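Local coordinates for protein carbonic anhydrase (Unidentified, PDB 3R1W) that probably catalyses the reversible hydration of carbon dioxide to bicarbonate, as a trimeric left-handed beta-helix carbonic anhydrase of the gamma class, at residues D37-P48 with H58-D69. Residues are numbered along the deposited sequence; the frame is centred on the assembly and turned at random.
Sequences DVELGDDCSVWP and HIRIGARTSVQD
Arg60 bends at its second torsion (chi2 -70°), which swings its guanidinium back across the strand pair to Asp37 and Glu39; with CG anti to the backbone N (chi1 -166°), Asp37 holds its carboxylate out to meet the guanidinium. Arg60 NH1 and NH2 close end-on upon one oxygen, Asp37 OD1, with NH2 at 3.0 Å from it, and the two approach from the same face of the carboxylate. Arg60 NH1 also donates to Ile59 O, 2.9 Å away, a carbonyl already bonded to Glu39 N. The Glu39 carboxylate lies over one guanidinium face, planes 6° apart; its OE2 stands 3.4 Å from Arg60 NE as a purely electrostatic pair, while His58 CB packs against the opposite face. An alanine in place of Arg60 would probably leave the two carboxylates without their shared positive mate and take from Ile59 O one of its two donors. On the other face of this parallel ladder, Leu40 CD2 presses tightly on Ile61 CD1 at 3.5 Å. Past the type II turn from Gly41 to Cys44 the parallel pairing resumes: Val67 N bonds Ser45 O, and Trp47 NE1 reaches back to Ser45 OG (2.8 Å). These are successive coils of a left-handed beta-helix. Strand 88-90 continues the stack beyond Ile59 and Ile61, helix 162-184 covers Trp47, and Arg53 of the second subunit makes a cation-pi contact with Trp47 and a salt bridge to Asp69, whose carboxylate also bonds His98 of its own chain.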
loop_
_atom_site.group_PDB
_atom_site.type_symbol
_atom_site.label_atom_id
_atom_site.label_comp_id
_atom_site.label_asym_id
_atom_site.label_seq_id
_atom_site.Cartn_x
_atom_site.Cartn_y
_atom_site.Cartn_z
ATOM N N ASP B 37 7.279 15.499 -13.749
ATOM C CA ASP B 37 7.004 16.898 -13.451
ATOM C C ASP B 37 6.698 17.065 -11.964
ATOM O O ASP B 37 5.558 17.346 -11.581
ATOM C CB ASP B 37 5.821 17.373 -14.299
ATOM C CG ASP B 37 5.679 18.888 -14.325
ATOM O OD1 ASP B 37 6.465 19.592 -13.649
ATOM O OD2 ASP B 37 4.766 19.372 -15.030
ATOM N N VAL B 38 7.723 16.859 -11.140
ATOM C CA VAL B 38 7.582 16.891 -9.689
ATOM C C VAL B 38 8.611 17.856 -9.122
ATOM O O VAL B 38 9.781 17.807 -9.494
ATOM C CB VAL B 38 7.867 15.500 -9.061
ATOM C CG1 VAL B 38 7.828 15.584 -7.519
ATOM C CG2 VAL B 38 6.889 14.451 -9.578
ATOM N N GLU B 39 8.186 18.709 -8.195
ATOM C CA GLU B 39 9.115 19.588 -7.504
ATOM C C GLU B 39 8.989 19.362 -6.005
ATOM O O GLU B 39 7.883 19.269 -5.482
ATOM C CB GLU B 39 8.823 21.058 -7.825
ATOM C CG GLU B 39 8.908 21.385 -9.306
ATOM C CD GLU B 39 8.799 22.873 -9.597
ATOM O OE1 GLU B 39 8.768 23.681 -8.638
ATOM O OE2 GLU B 39 8.743 23.229 -10.794
ATOM N N LEU B 40 10.129 19.247 -5.333
ATOM C CA LEU B 40 10.157 19.079 -3.882
ATOM C C LEU B 40 10.962 20.208 -3.257
ATOM O O LEU B 40 12.083 20.481 -3.679
ATOM C CB LEU B 40 10.799 17.738 -3.498
ATOM C CG LEU B 40 10.226 16.474 -4.141
ATOM C CD1 LEU B 40 11.014 15.251 -3.692
ATOM C CD2 LEU B 40 8.776 16.327 -3.774
ATOM N N GLY B 41 10.396 20.841 -2.235
ATOM C CA GLY B 41 11.073 21.918 -1.527
ATOM C C GLY B 41 12.202 21.451 -0.629
ATOM O O GLY B 41 12.405 20.250 -0.421
ATOM N N ASP B 42 12.946 22.415 -0.088
ATOM C CA ASP B 42 14.060 22.110 0.799
ATOM C C ASP B 42 13.623 21.207 1.953
ATOM O O ASP B 42 12.538 21.371 2.514
ATOM C CB ASP B 42 14.662 23.397 1.377
ATOM C CG ASP B 42 15.284 24.294 0.319
ATOM O OD1 ASP B 42 15.450 23.850 -0.839
ATOM O OD2 ASP B 42 15.615 25.457 0.658
ATOM N N ASP B 43 14.476 20.251 2.298
ATOM C CA ASP B 43 14.276 19.420 3.484
ATOM C C ASP B 43 13.110 18.433 3.387
ATOM O O ASP B 43 12.695 17.876 4.406
ATOM C CB ASP B 43 14.132 20.284 4.756
ATOM C CG ASP B 43 15.449 20.909 5.197
ATOM O OD1 ASP B 43 16.496 20.227 5.129
ATOM O OD2 ASP B 43 15.440 22.091 5.616
ATOM N N CYS B 44 12.580 18.222 2.179
ATOM C CA CYS B 44 11.552 17.210 1.994
ATOM C C CYS B 44 12.187 15.838 2.109
ATOM O O CYS B 44 13.401 15.693 2.005
ATOM C CB CYS B 44 10.884 17.334 0.633
ATOM S SG CYS B 44 9.618 18.600 0.555
ATOM N N SER B 45 11.353 14.836 2.348
ATOM C CA SER B 45 11.849 13.476 2.488
ATOM C C SER B 45 10.844 12.518 1.888
ATOM O O SER B 45 9.647 12.632 2.121
ATOM C CB SER B 45 12.087 13.141 3.961
ATOM O OG SER B 45 10.922 13.301 4.748
ATOM N N VAL B 46 11.348 11.580 1.097
ATOM C CA VAL B 46 10.501 10.593 0.459
ATOM C C VAL B 46 11.046 9.236 0.852
ATOM O O VAL B 46 12.203 8.923 0.593
ATOM C CB VAL B 46 10.488 10.748 -1.063
ATOM C CG1 VAL B 46 9.545 9.717 -1.676
ATOM C CG2 VAL B 46 10.044 12.167 -1.451
ATOM N N TRP B 47 10.185 8.444 1.481
ATOM C CA TRP B 47 10.591 7.278 2.258
ATOM C C TRP B 47 10.436 5.979 1.467
ATOM O O TRP B 47 9.931 5.999 0.343
ATOM C CB TRP B 47 9.805 7.285 3.573
ATOM C CG TRP B 47 10.205 8.489 4.361
ATOM C CD1 TRP B 47 9.649 9.748 4.293
ATOM C CD2 TRP B 47 11.303 8.585 5.273
ATOM N NE1 TRP B 47 10.321 10.605 5.133
ATOM C CE2 TRP B 47 11.339 9.916 5.745
ATOM C CE3 TRP B 47 12.252 7.668 5.751
ATOM C CZ2 TRP B 47 12.285 10.350 6.674
ATOM C CZ3 TRP B 47 13.188 8.099 6.667
ATOM C CH2 TRP B 47 13.195 9.430 7.126
ATOM N N PRO B 48 10.920 4.852 2.025
ATOM C CA PRO B 48 10.969 3.654 1.184
ATOM C C PRO B 48 9.665 3.291 0.498
ATOM O O PRO B 48 8.586 3.313 1.100
ATOM C CB PRO B 48 11.386 2.557 2.171
ATOM C CG PRO B 48 12.263 3.283 3.140
ATOM C CD PRO B 48 11.592 4.637 3.320
ATOM N N HIS B 58 1.185 18.200 -13.240
ATOM C CA HIS B 58 2.252 18.625 -12.336
ATOM C C HIS B 58 1.989 18.292 -10.859
ATOM O O HIS B 58 0.843 18.233 -10.409
ATOM C CB HIS B 58 2.611 20.114 -12.526
ATOM C CG HIS B 58 1.493 21.069 -12.231
ATOM N ND1 HIS B 58 0.675 21.587 -13.214
ATOM C CD2 HIS B 58 1.088 21.639 -11.070
ATOM C CE1 HIS B 58 -0.205 22.408 -12.669
ATOM N NE2 HIS B 58 0.033 22.470 -11.369
ATOM N N ILE B 59 3.072 18.046 -10.134
ATOM C CA ILE B 59 3.039 17.813 -8.692
ATOM C C ILE B 59 4.038 18.777 -8.045
ATOM O O ILE B 59 5.205 18.816 -8.426
ATOM C CB ILE B 59 3.451 16.360 -8.357
ATOM C CG1 ILE B 59 2.521 15.369 -9.067
ATOM C CG2 ILE B 59 3.416 16.129 -6.841
ATOM C CD1 ILE B 59 2.899 13.904 -8.859
ATOM N N ARG B 60 3.579 19.543 -7.057
ATOM C CA ARG B 60 4.418 20.531 -6.393
ATOM C C ARG B 60 4.333 20.307 -4.895
ATOM O O ARG B 60 3.237 20.226 -4.343
ATOM C CB ARG B 60 3.937 21.946 -6.738
ATOM C CG ARG B 60 3.973 22.262 -8.232
ATOM C CD ARG B 60 5.414 22.375 -8.713
ATOM N NE ARG B 60 5.488 22.677 -10.140
ATOM C CZ ARG B 60 5.662 21.768 -11.098
ATOM N NH1 ARG B 60 5.785 20.473 -10.792
ATOM N NH2 ARG B 60 5.716 22.160 -12.368
ATOM N N ILE B 61 5.483 20.169 -4.249
ATOM C CA ILE B 61 5.515 19.944 -2.807
ATOM C C ILE B 61 6.429 20.973 -2.153
ATOM O O ILE B 61 7.531 21.236 -2.637
ATOM C CB ILE B 61 5.988 18.506 -2.479
ATOM C CG1 ILE B 61 5.068 17.489 -3.175
ATOM C CG2 ILE B 61 6.040 18.282 -0.968
ATOM C CD1 ILE B 61 5.431 16.024 -2.946
ATOM N N GLY B 62 5.973 21.559 -1.052
ATOM C CA GLY B 62 6.739 22.603 -0.389
ATOM C C GLY B 62 7.902 22.096 0.441
ATOM O O GLY B 62 8.439 21.023 0.185
ATOM N N ALA B 63 8.283 22.873 1.454
ATOM C CA ALA B 63 9.450 22.569 2.280
ATOM C C ALA B 63 9.122 21.769 3.537
ATOM O O ALA B 63 8.043 21.910 4.106
ATOM C CB ALA B 63 10.163 23.875 2.672
ATOM N N ARG B 64 10.074 20.935 3.960
ATOM C CA ARG B 64 9.975 20.168 5.204
ATOM C C ARG B 64 8.760 19.236 5.221
ATOM O O ARG B 64 8.138 19.017 6.258
ATOM C CB ARG B 64 9.971 21.097 6.432
ATOM C CG ARG B 64 11.244 21.931 6.588
ATOM C CD ARG B 64 11.117 22.887 7.761
ATOM N NE ARG B 64 9.936 23.724 7.610
ATOM C CZ ARG B 64 9.964 25.004 7.251
ATOM N NH1 ARG B 64 11.126 25.610 7.026
ATOM N NH2 ARG B 64 8.827 25.680 7.129
ATOM N N THR B 65 8.438 18.676 4.063
ATOM C CA THR B 65 7.293 17.782 3.955
ATOM C C THR B 65 7.776 16.354 3.750
ATOM O O THR B 65 8.759 16.127 3.043
ATOM C CB THR B 65 6.359 18.248 2.826
ATOM O OG1 THR B 65 5.610 19.378 3.291
ATOM C CG2 THR B 65 5.400 17.141 2.402
ATOM N N SER B 66 7.127 15.406 4.420
ATOM C CA SER B 66 7.503 14.007 4.276
ATOM C C SER B 66 6.436 13.262 3.495
ATOM O O SER B 66 5.243 13.546 3.623
ATOM C CB SER B 66 7.748 13.337 5.634
ATOM O OG SER B 66 6.576 13.287 6.426
ATOM N N VAL B 67 6.889 12.337 2.663
ATOM C CA VAL B 67 6.019 11.434 1.928
ATOM C C VAL B 67 6.424 10.040 2.382
ATOM O O VAL B 67 7.434 9.516 1.939
ATOM C CB VAL B 67 6.239 11.565 0.410
ATOM C CG1 VAL B 67 5.332 10.592 -0.352
ATOM C CG2 VAL B 67 5.987 13.006 -0.034
ATOM N N GLN B 68 5.647 9.450 3.284
ATOM C CA GLN B 68 6.102 8.248 3.981
ATOM C C GLN B 68 5.877 6.920 3.253
ATOM O O GLN B 68 5.235 6.856 2.198
ATOM C CB GLN B 68 5.544 8.213 5.407
ATOM C CG GLN B 68 6.080 9.379 6.234
ATOM C CD GLN B 68 5.446 9.467 7.605
ATOM O OE1 GLN B 68 4.752 8.546 8.042
ATOM N NE2 GLN B 68 5.669 10.585 8.287
ATOM N N ASP B 69 6.437 5.870 3.844
ATOM C CA ASP B 69 6.628 4.575 3.193
ATOM C C ASP B 69 5.368 4.080 2.514
ATOM O O ASP B 69 4.315 4.005 3.141
ATOM C CB ASP B 69 7.054 3.535 4.238
ATOM C CG ASP B 69 8.012 4.113 5.285
ATOM O OD1 ASP B 69 7.582 4.993 6.066
ATOM O OD2 ASP B 69 9.182 3.673 5.343
HETATM O O HOH W 1 13.684 24.162 6.021
#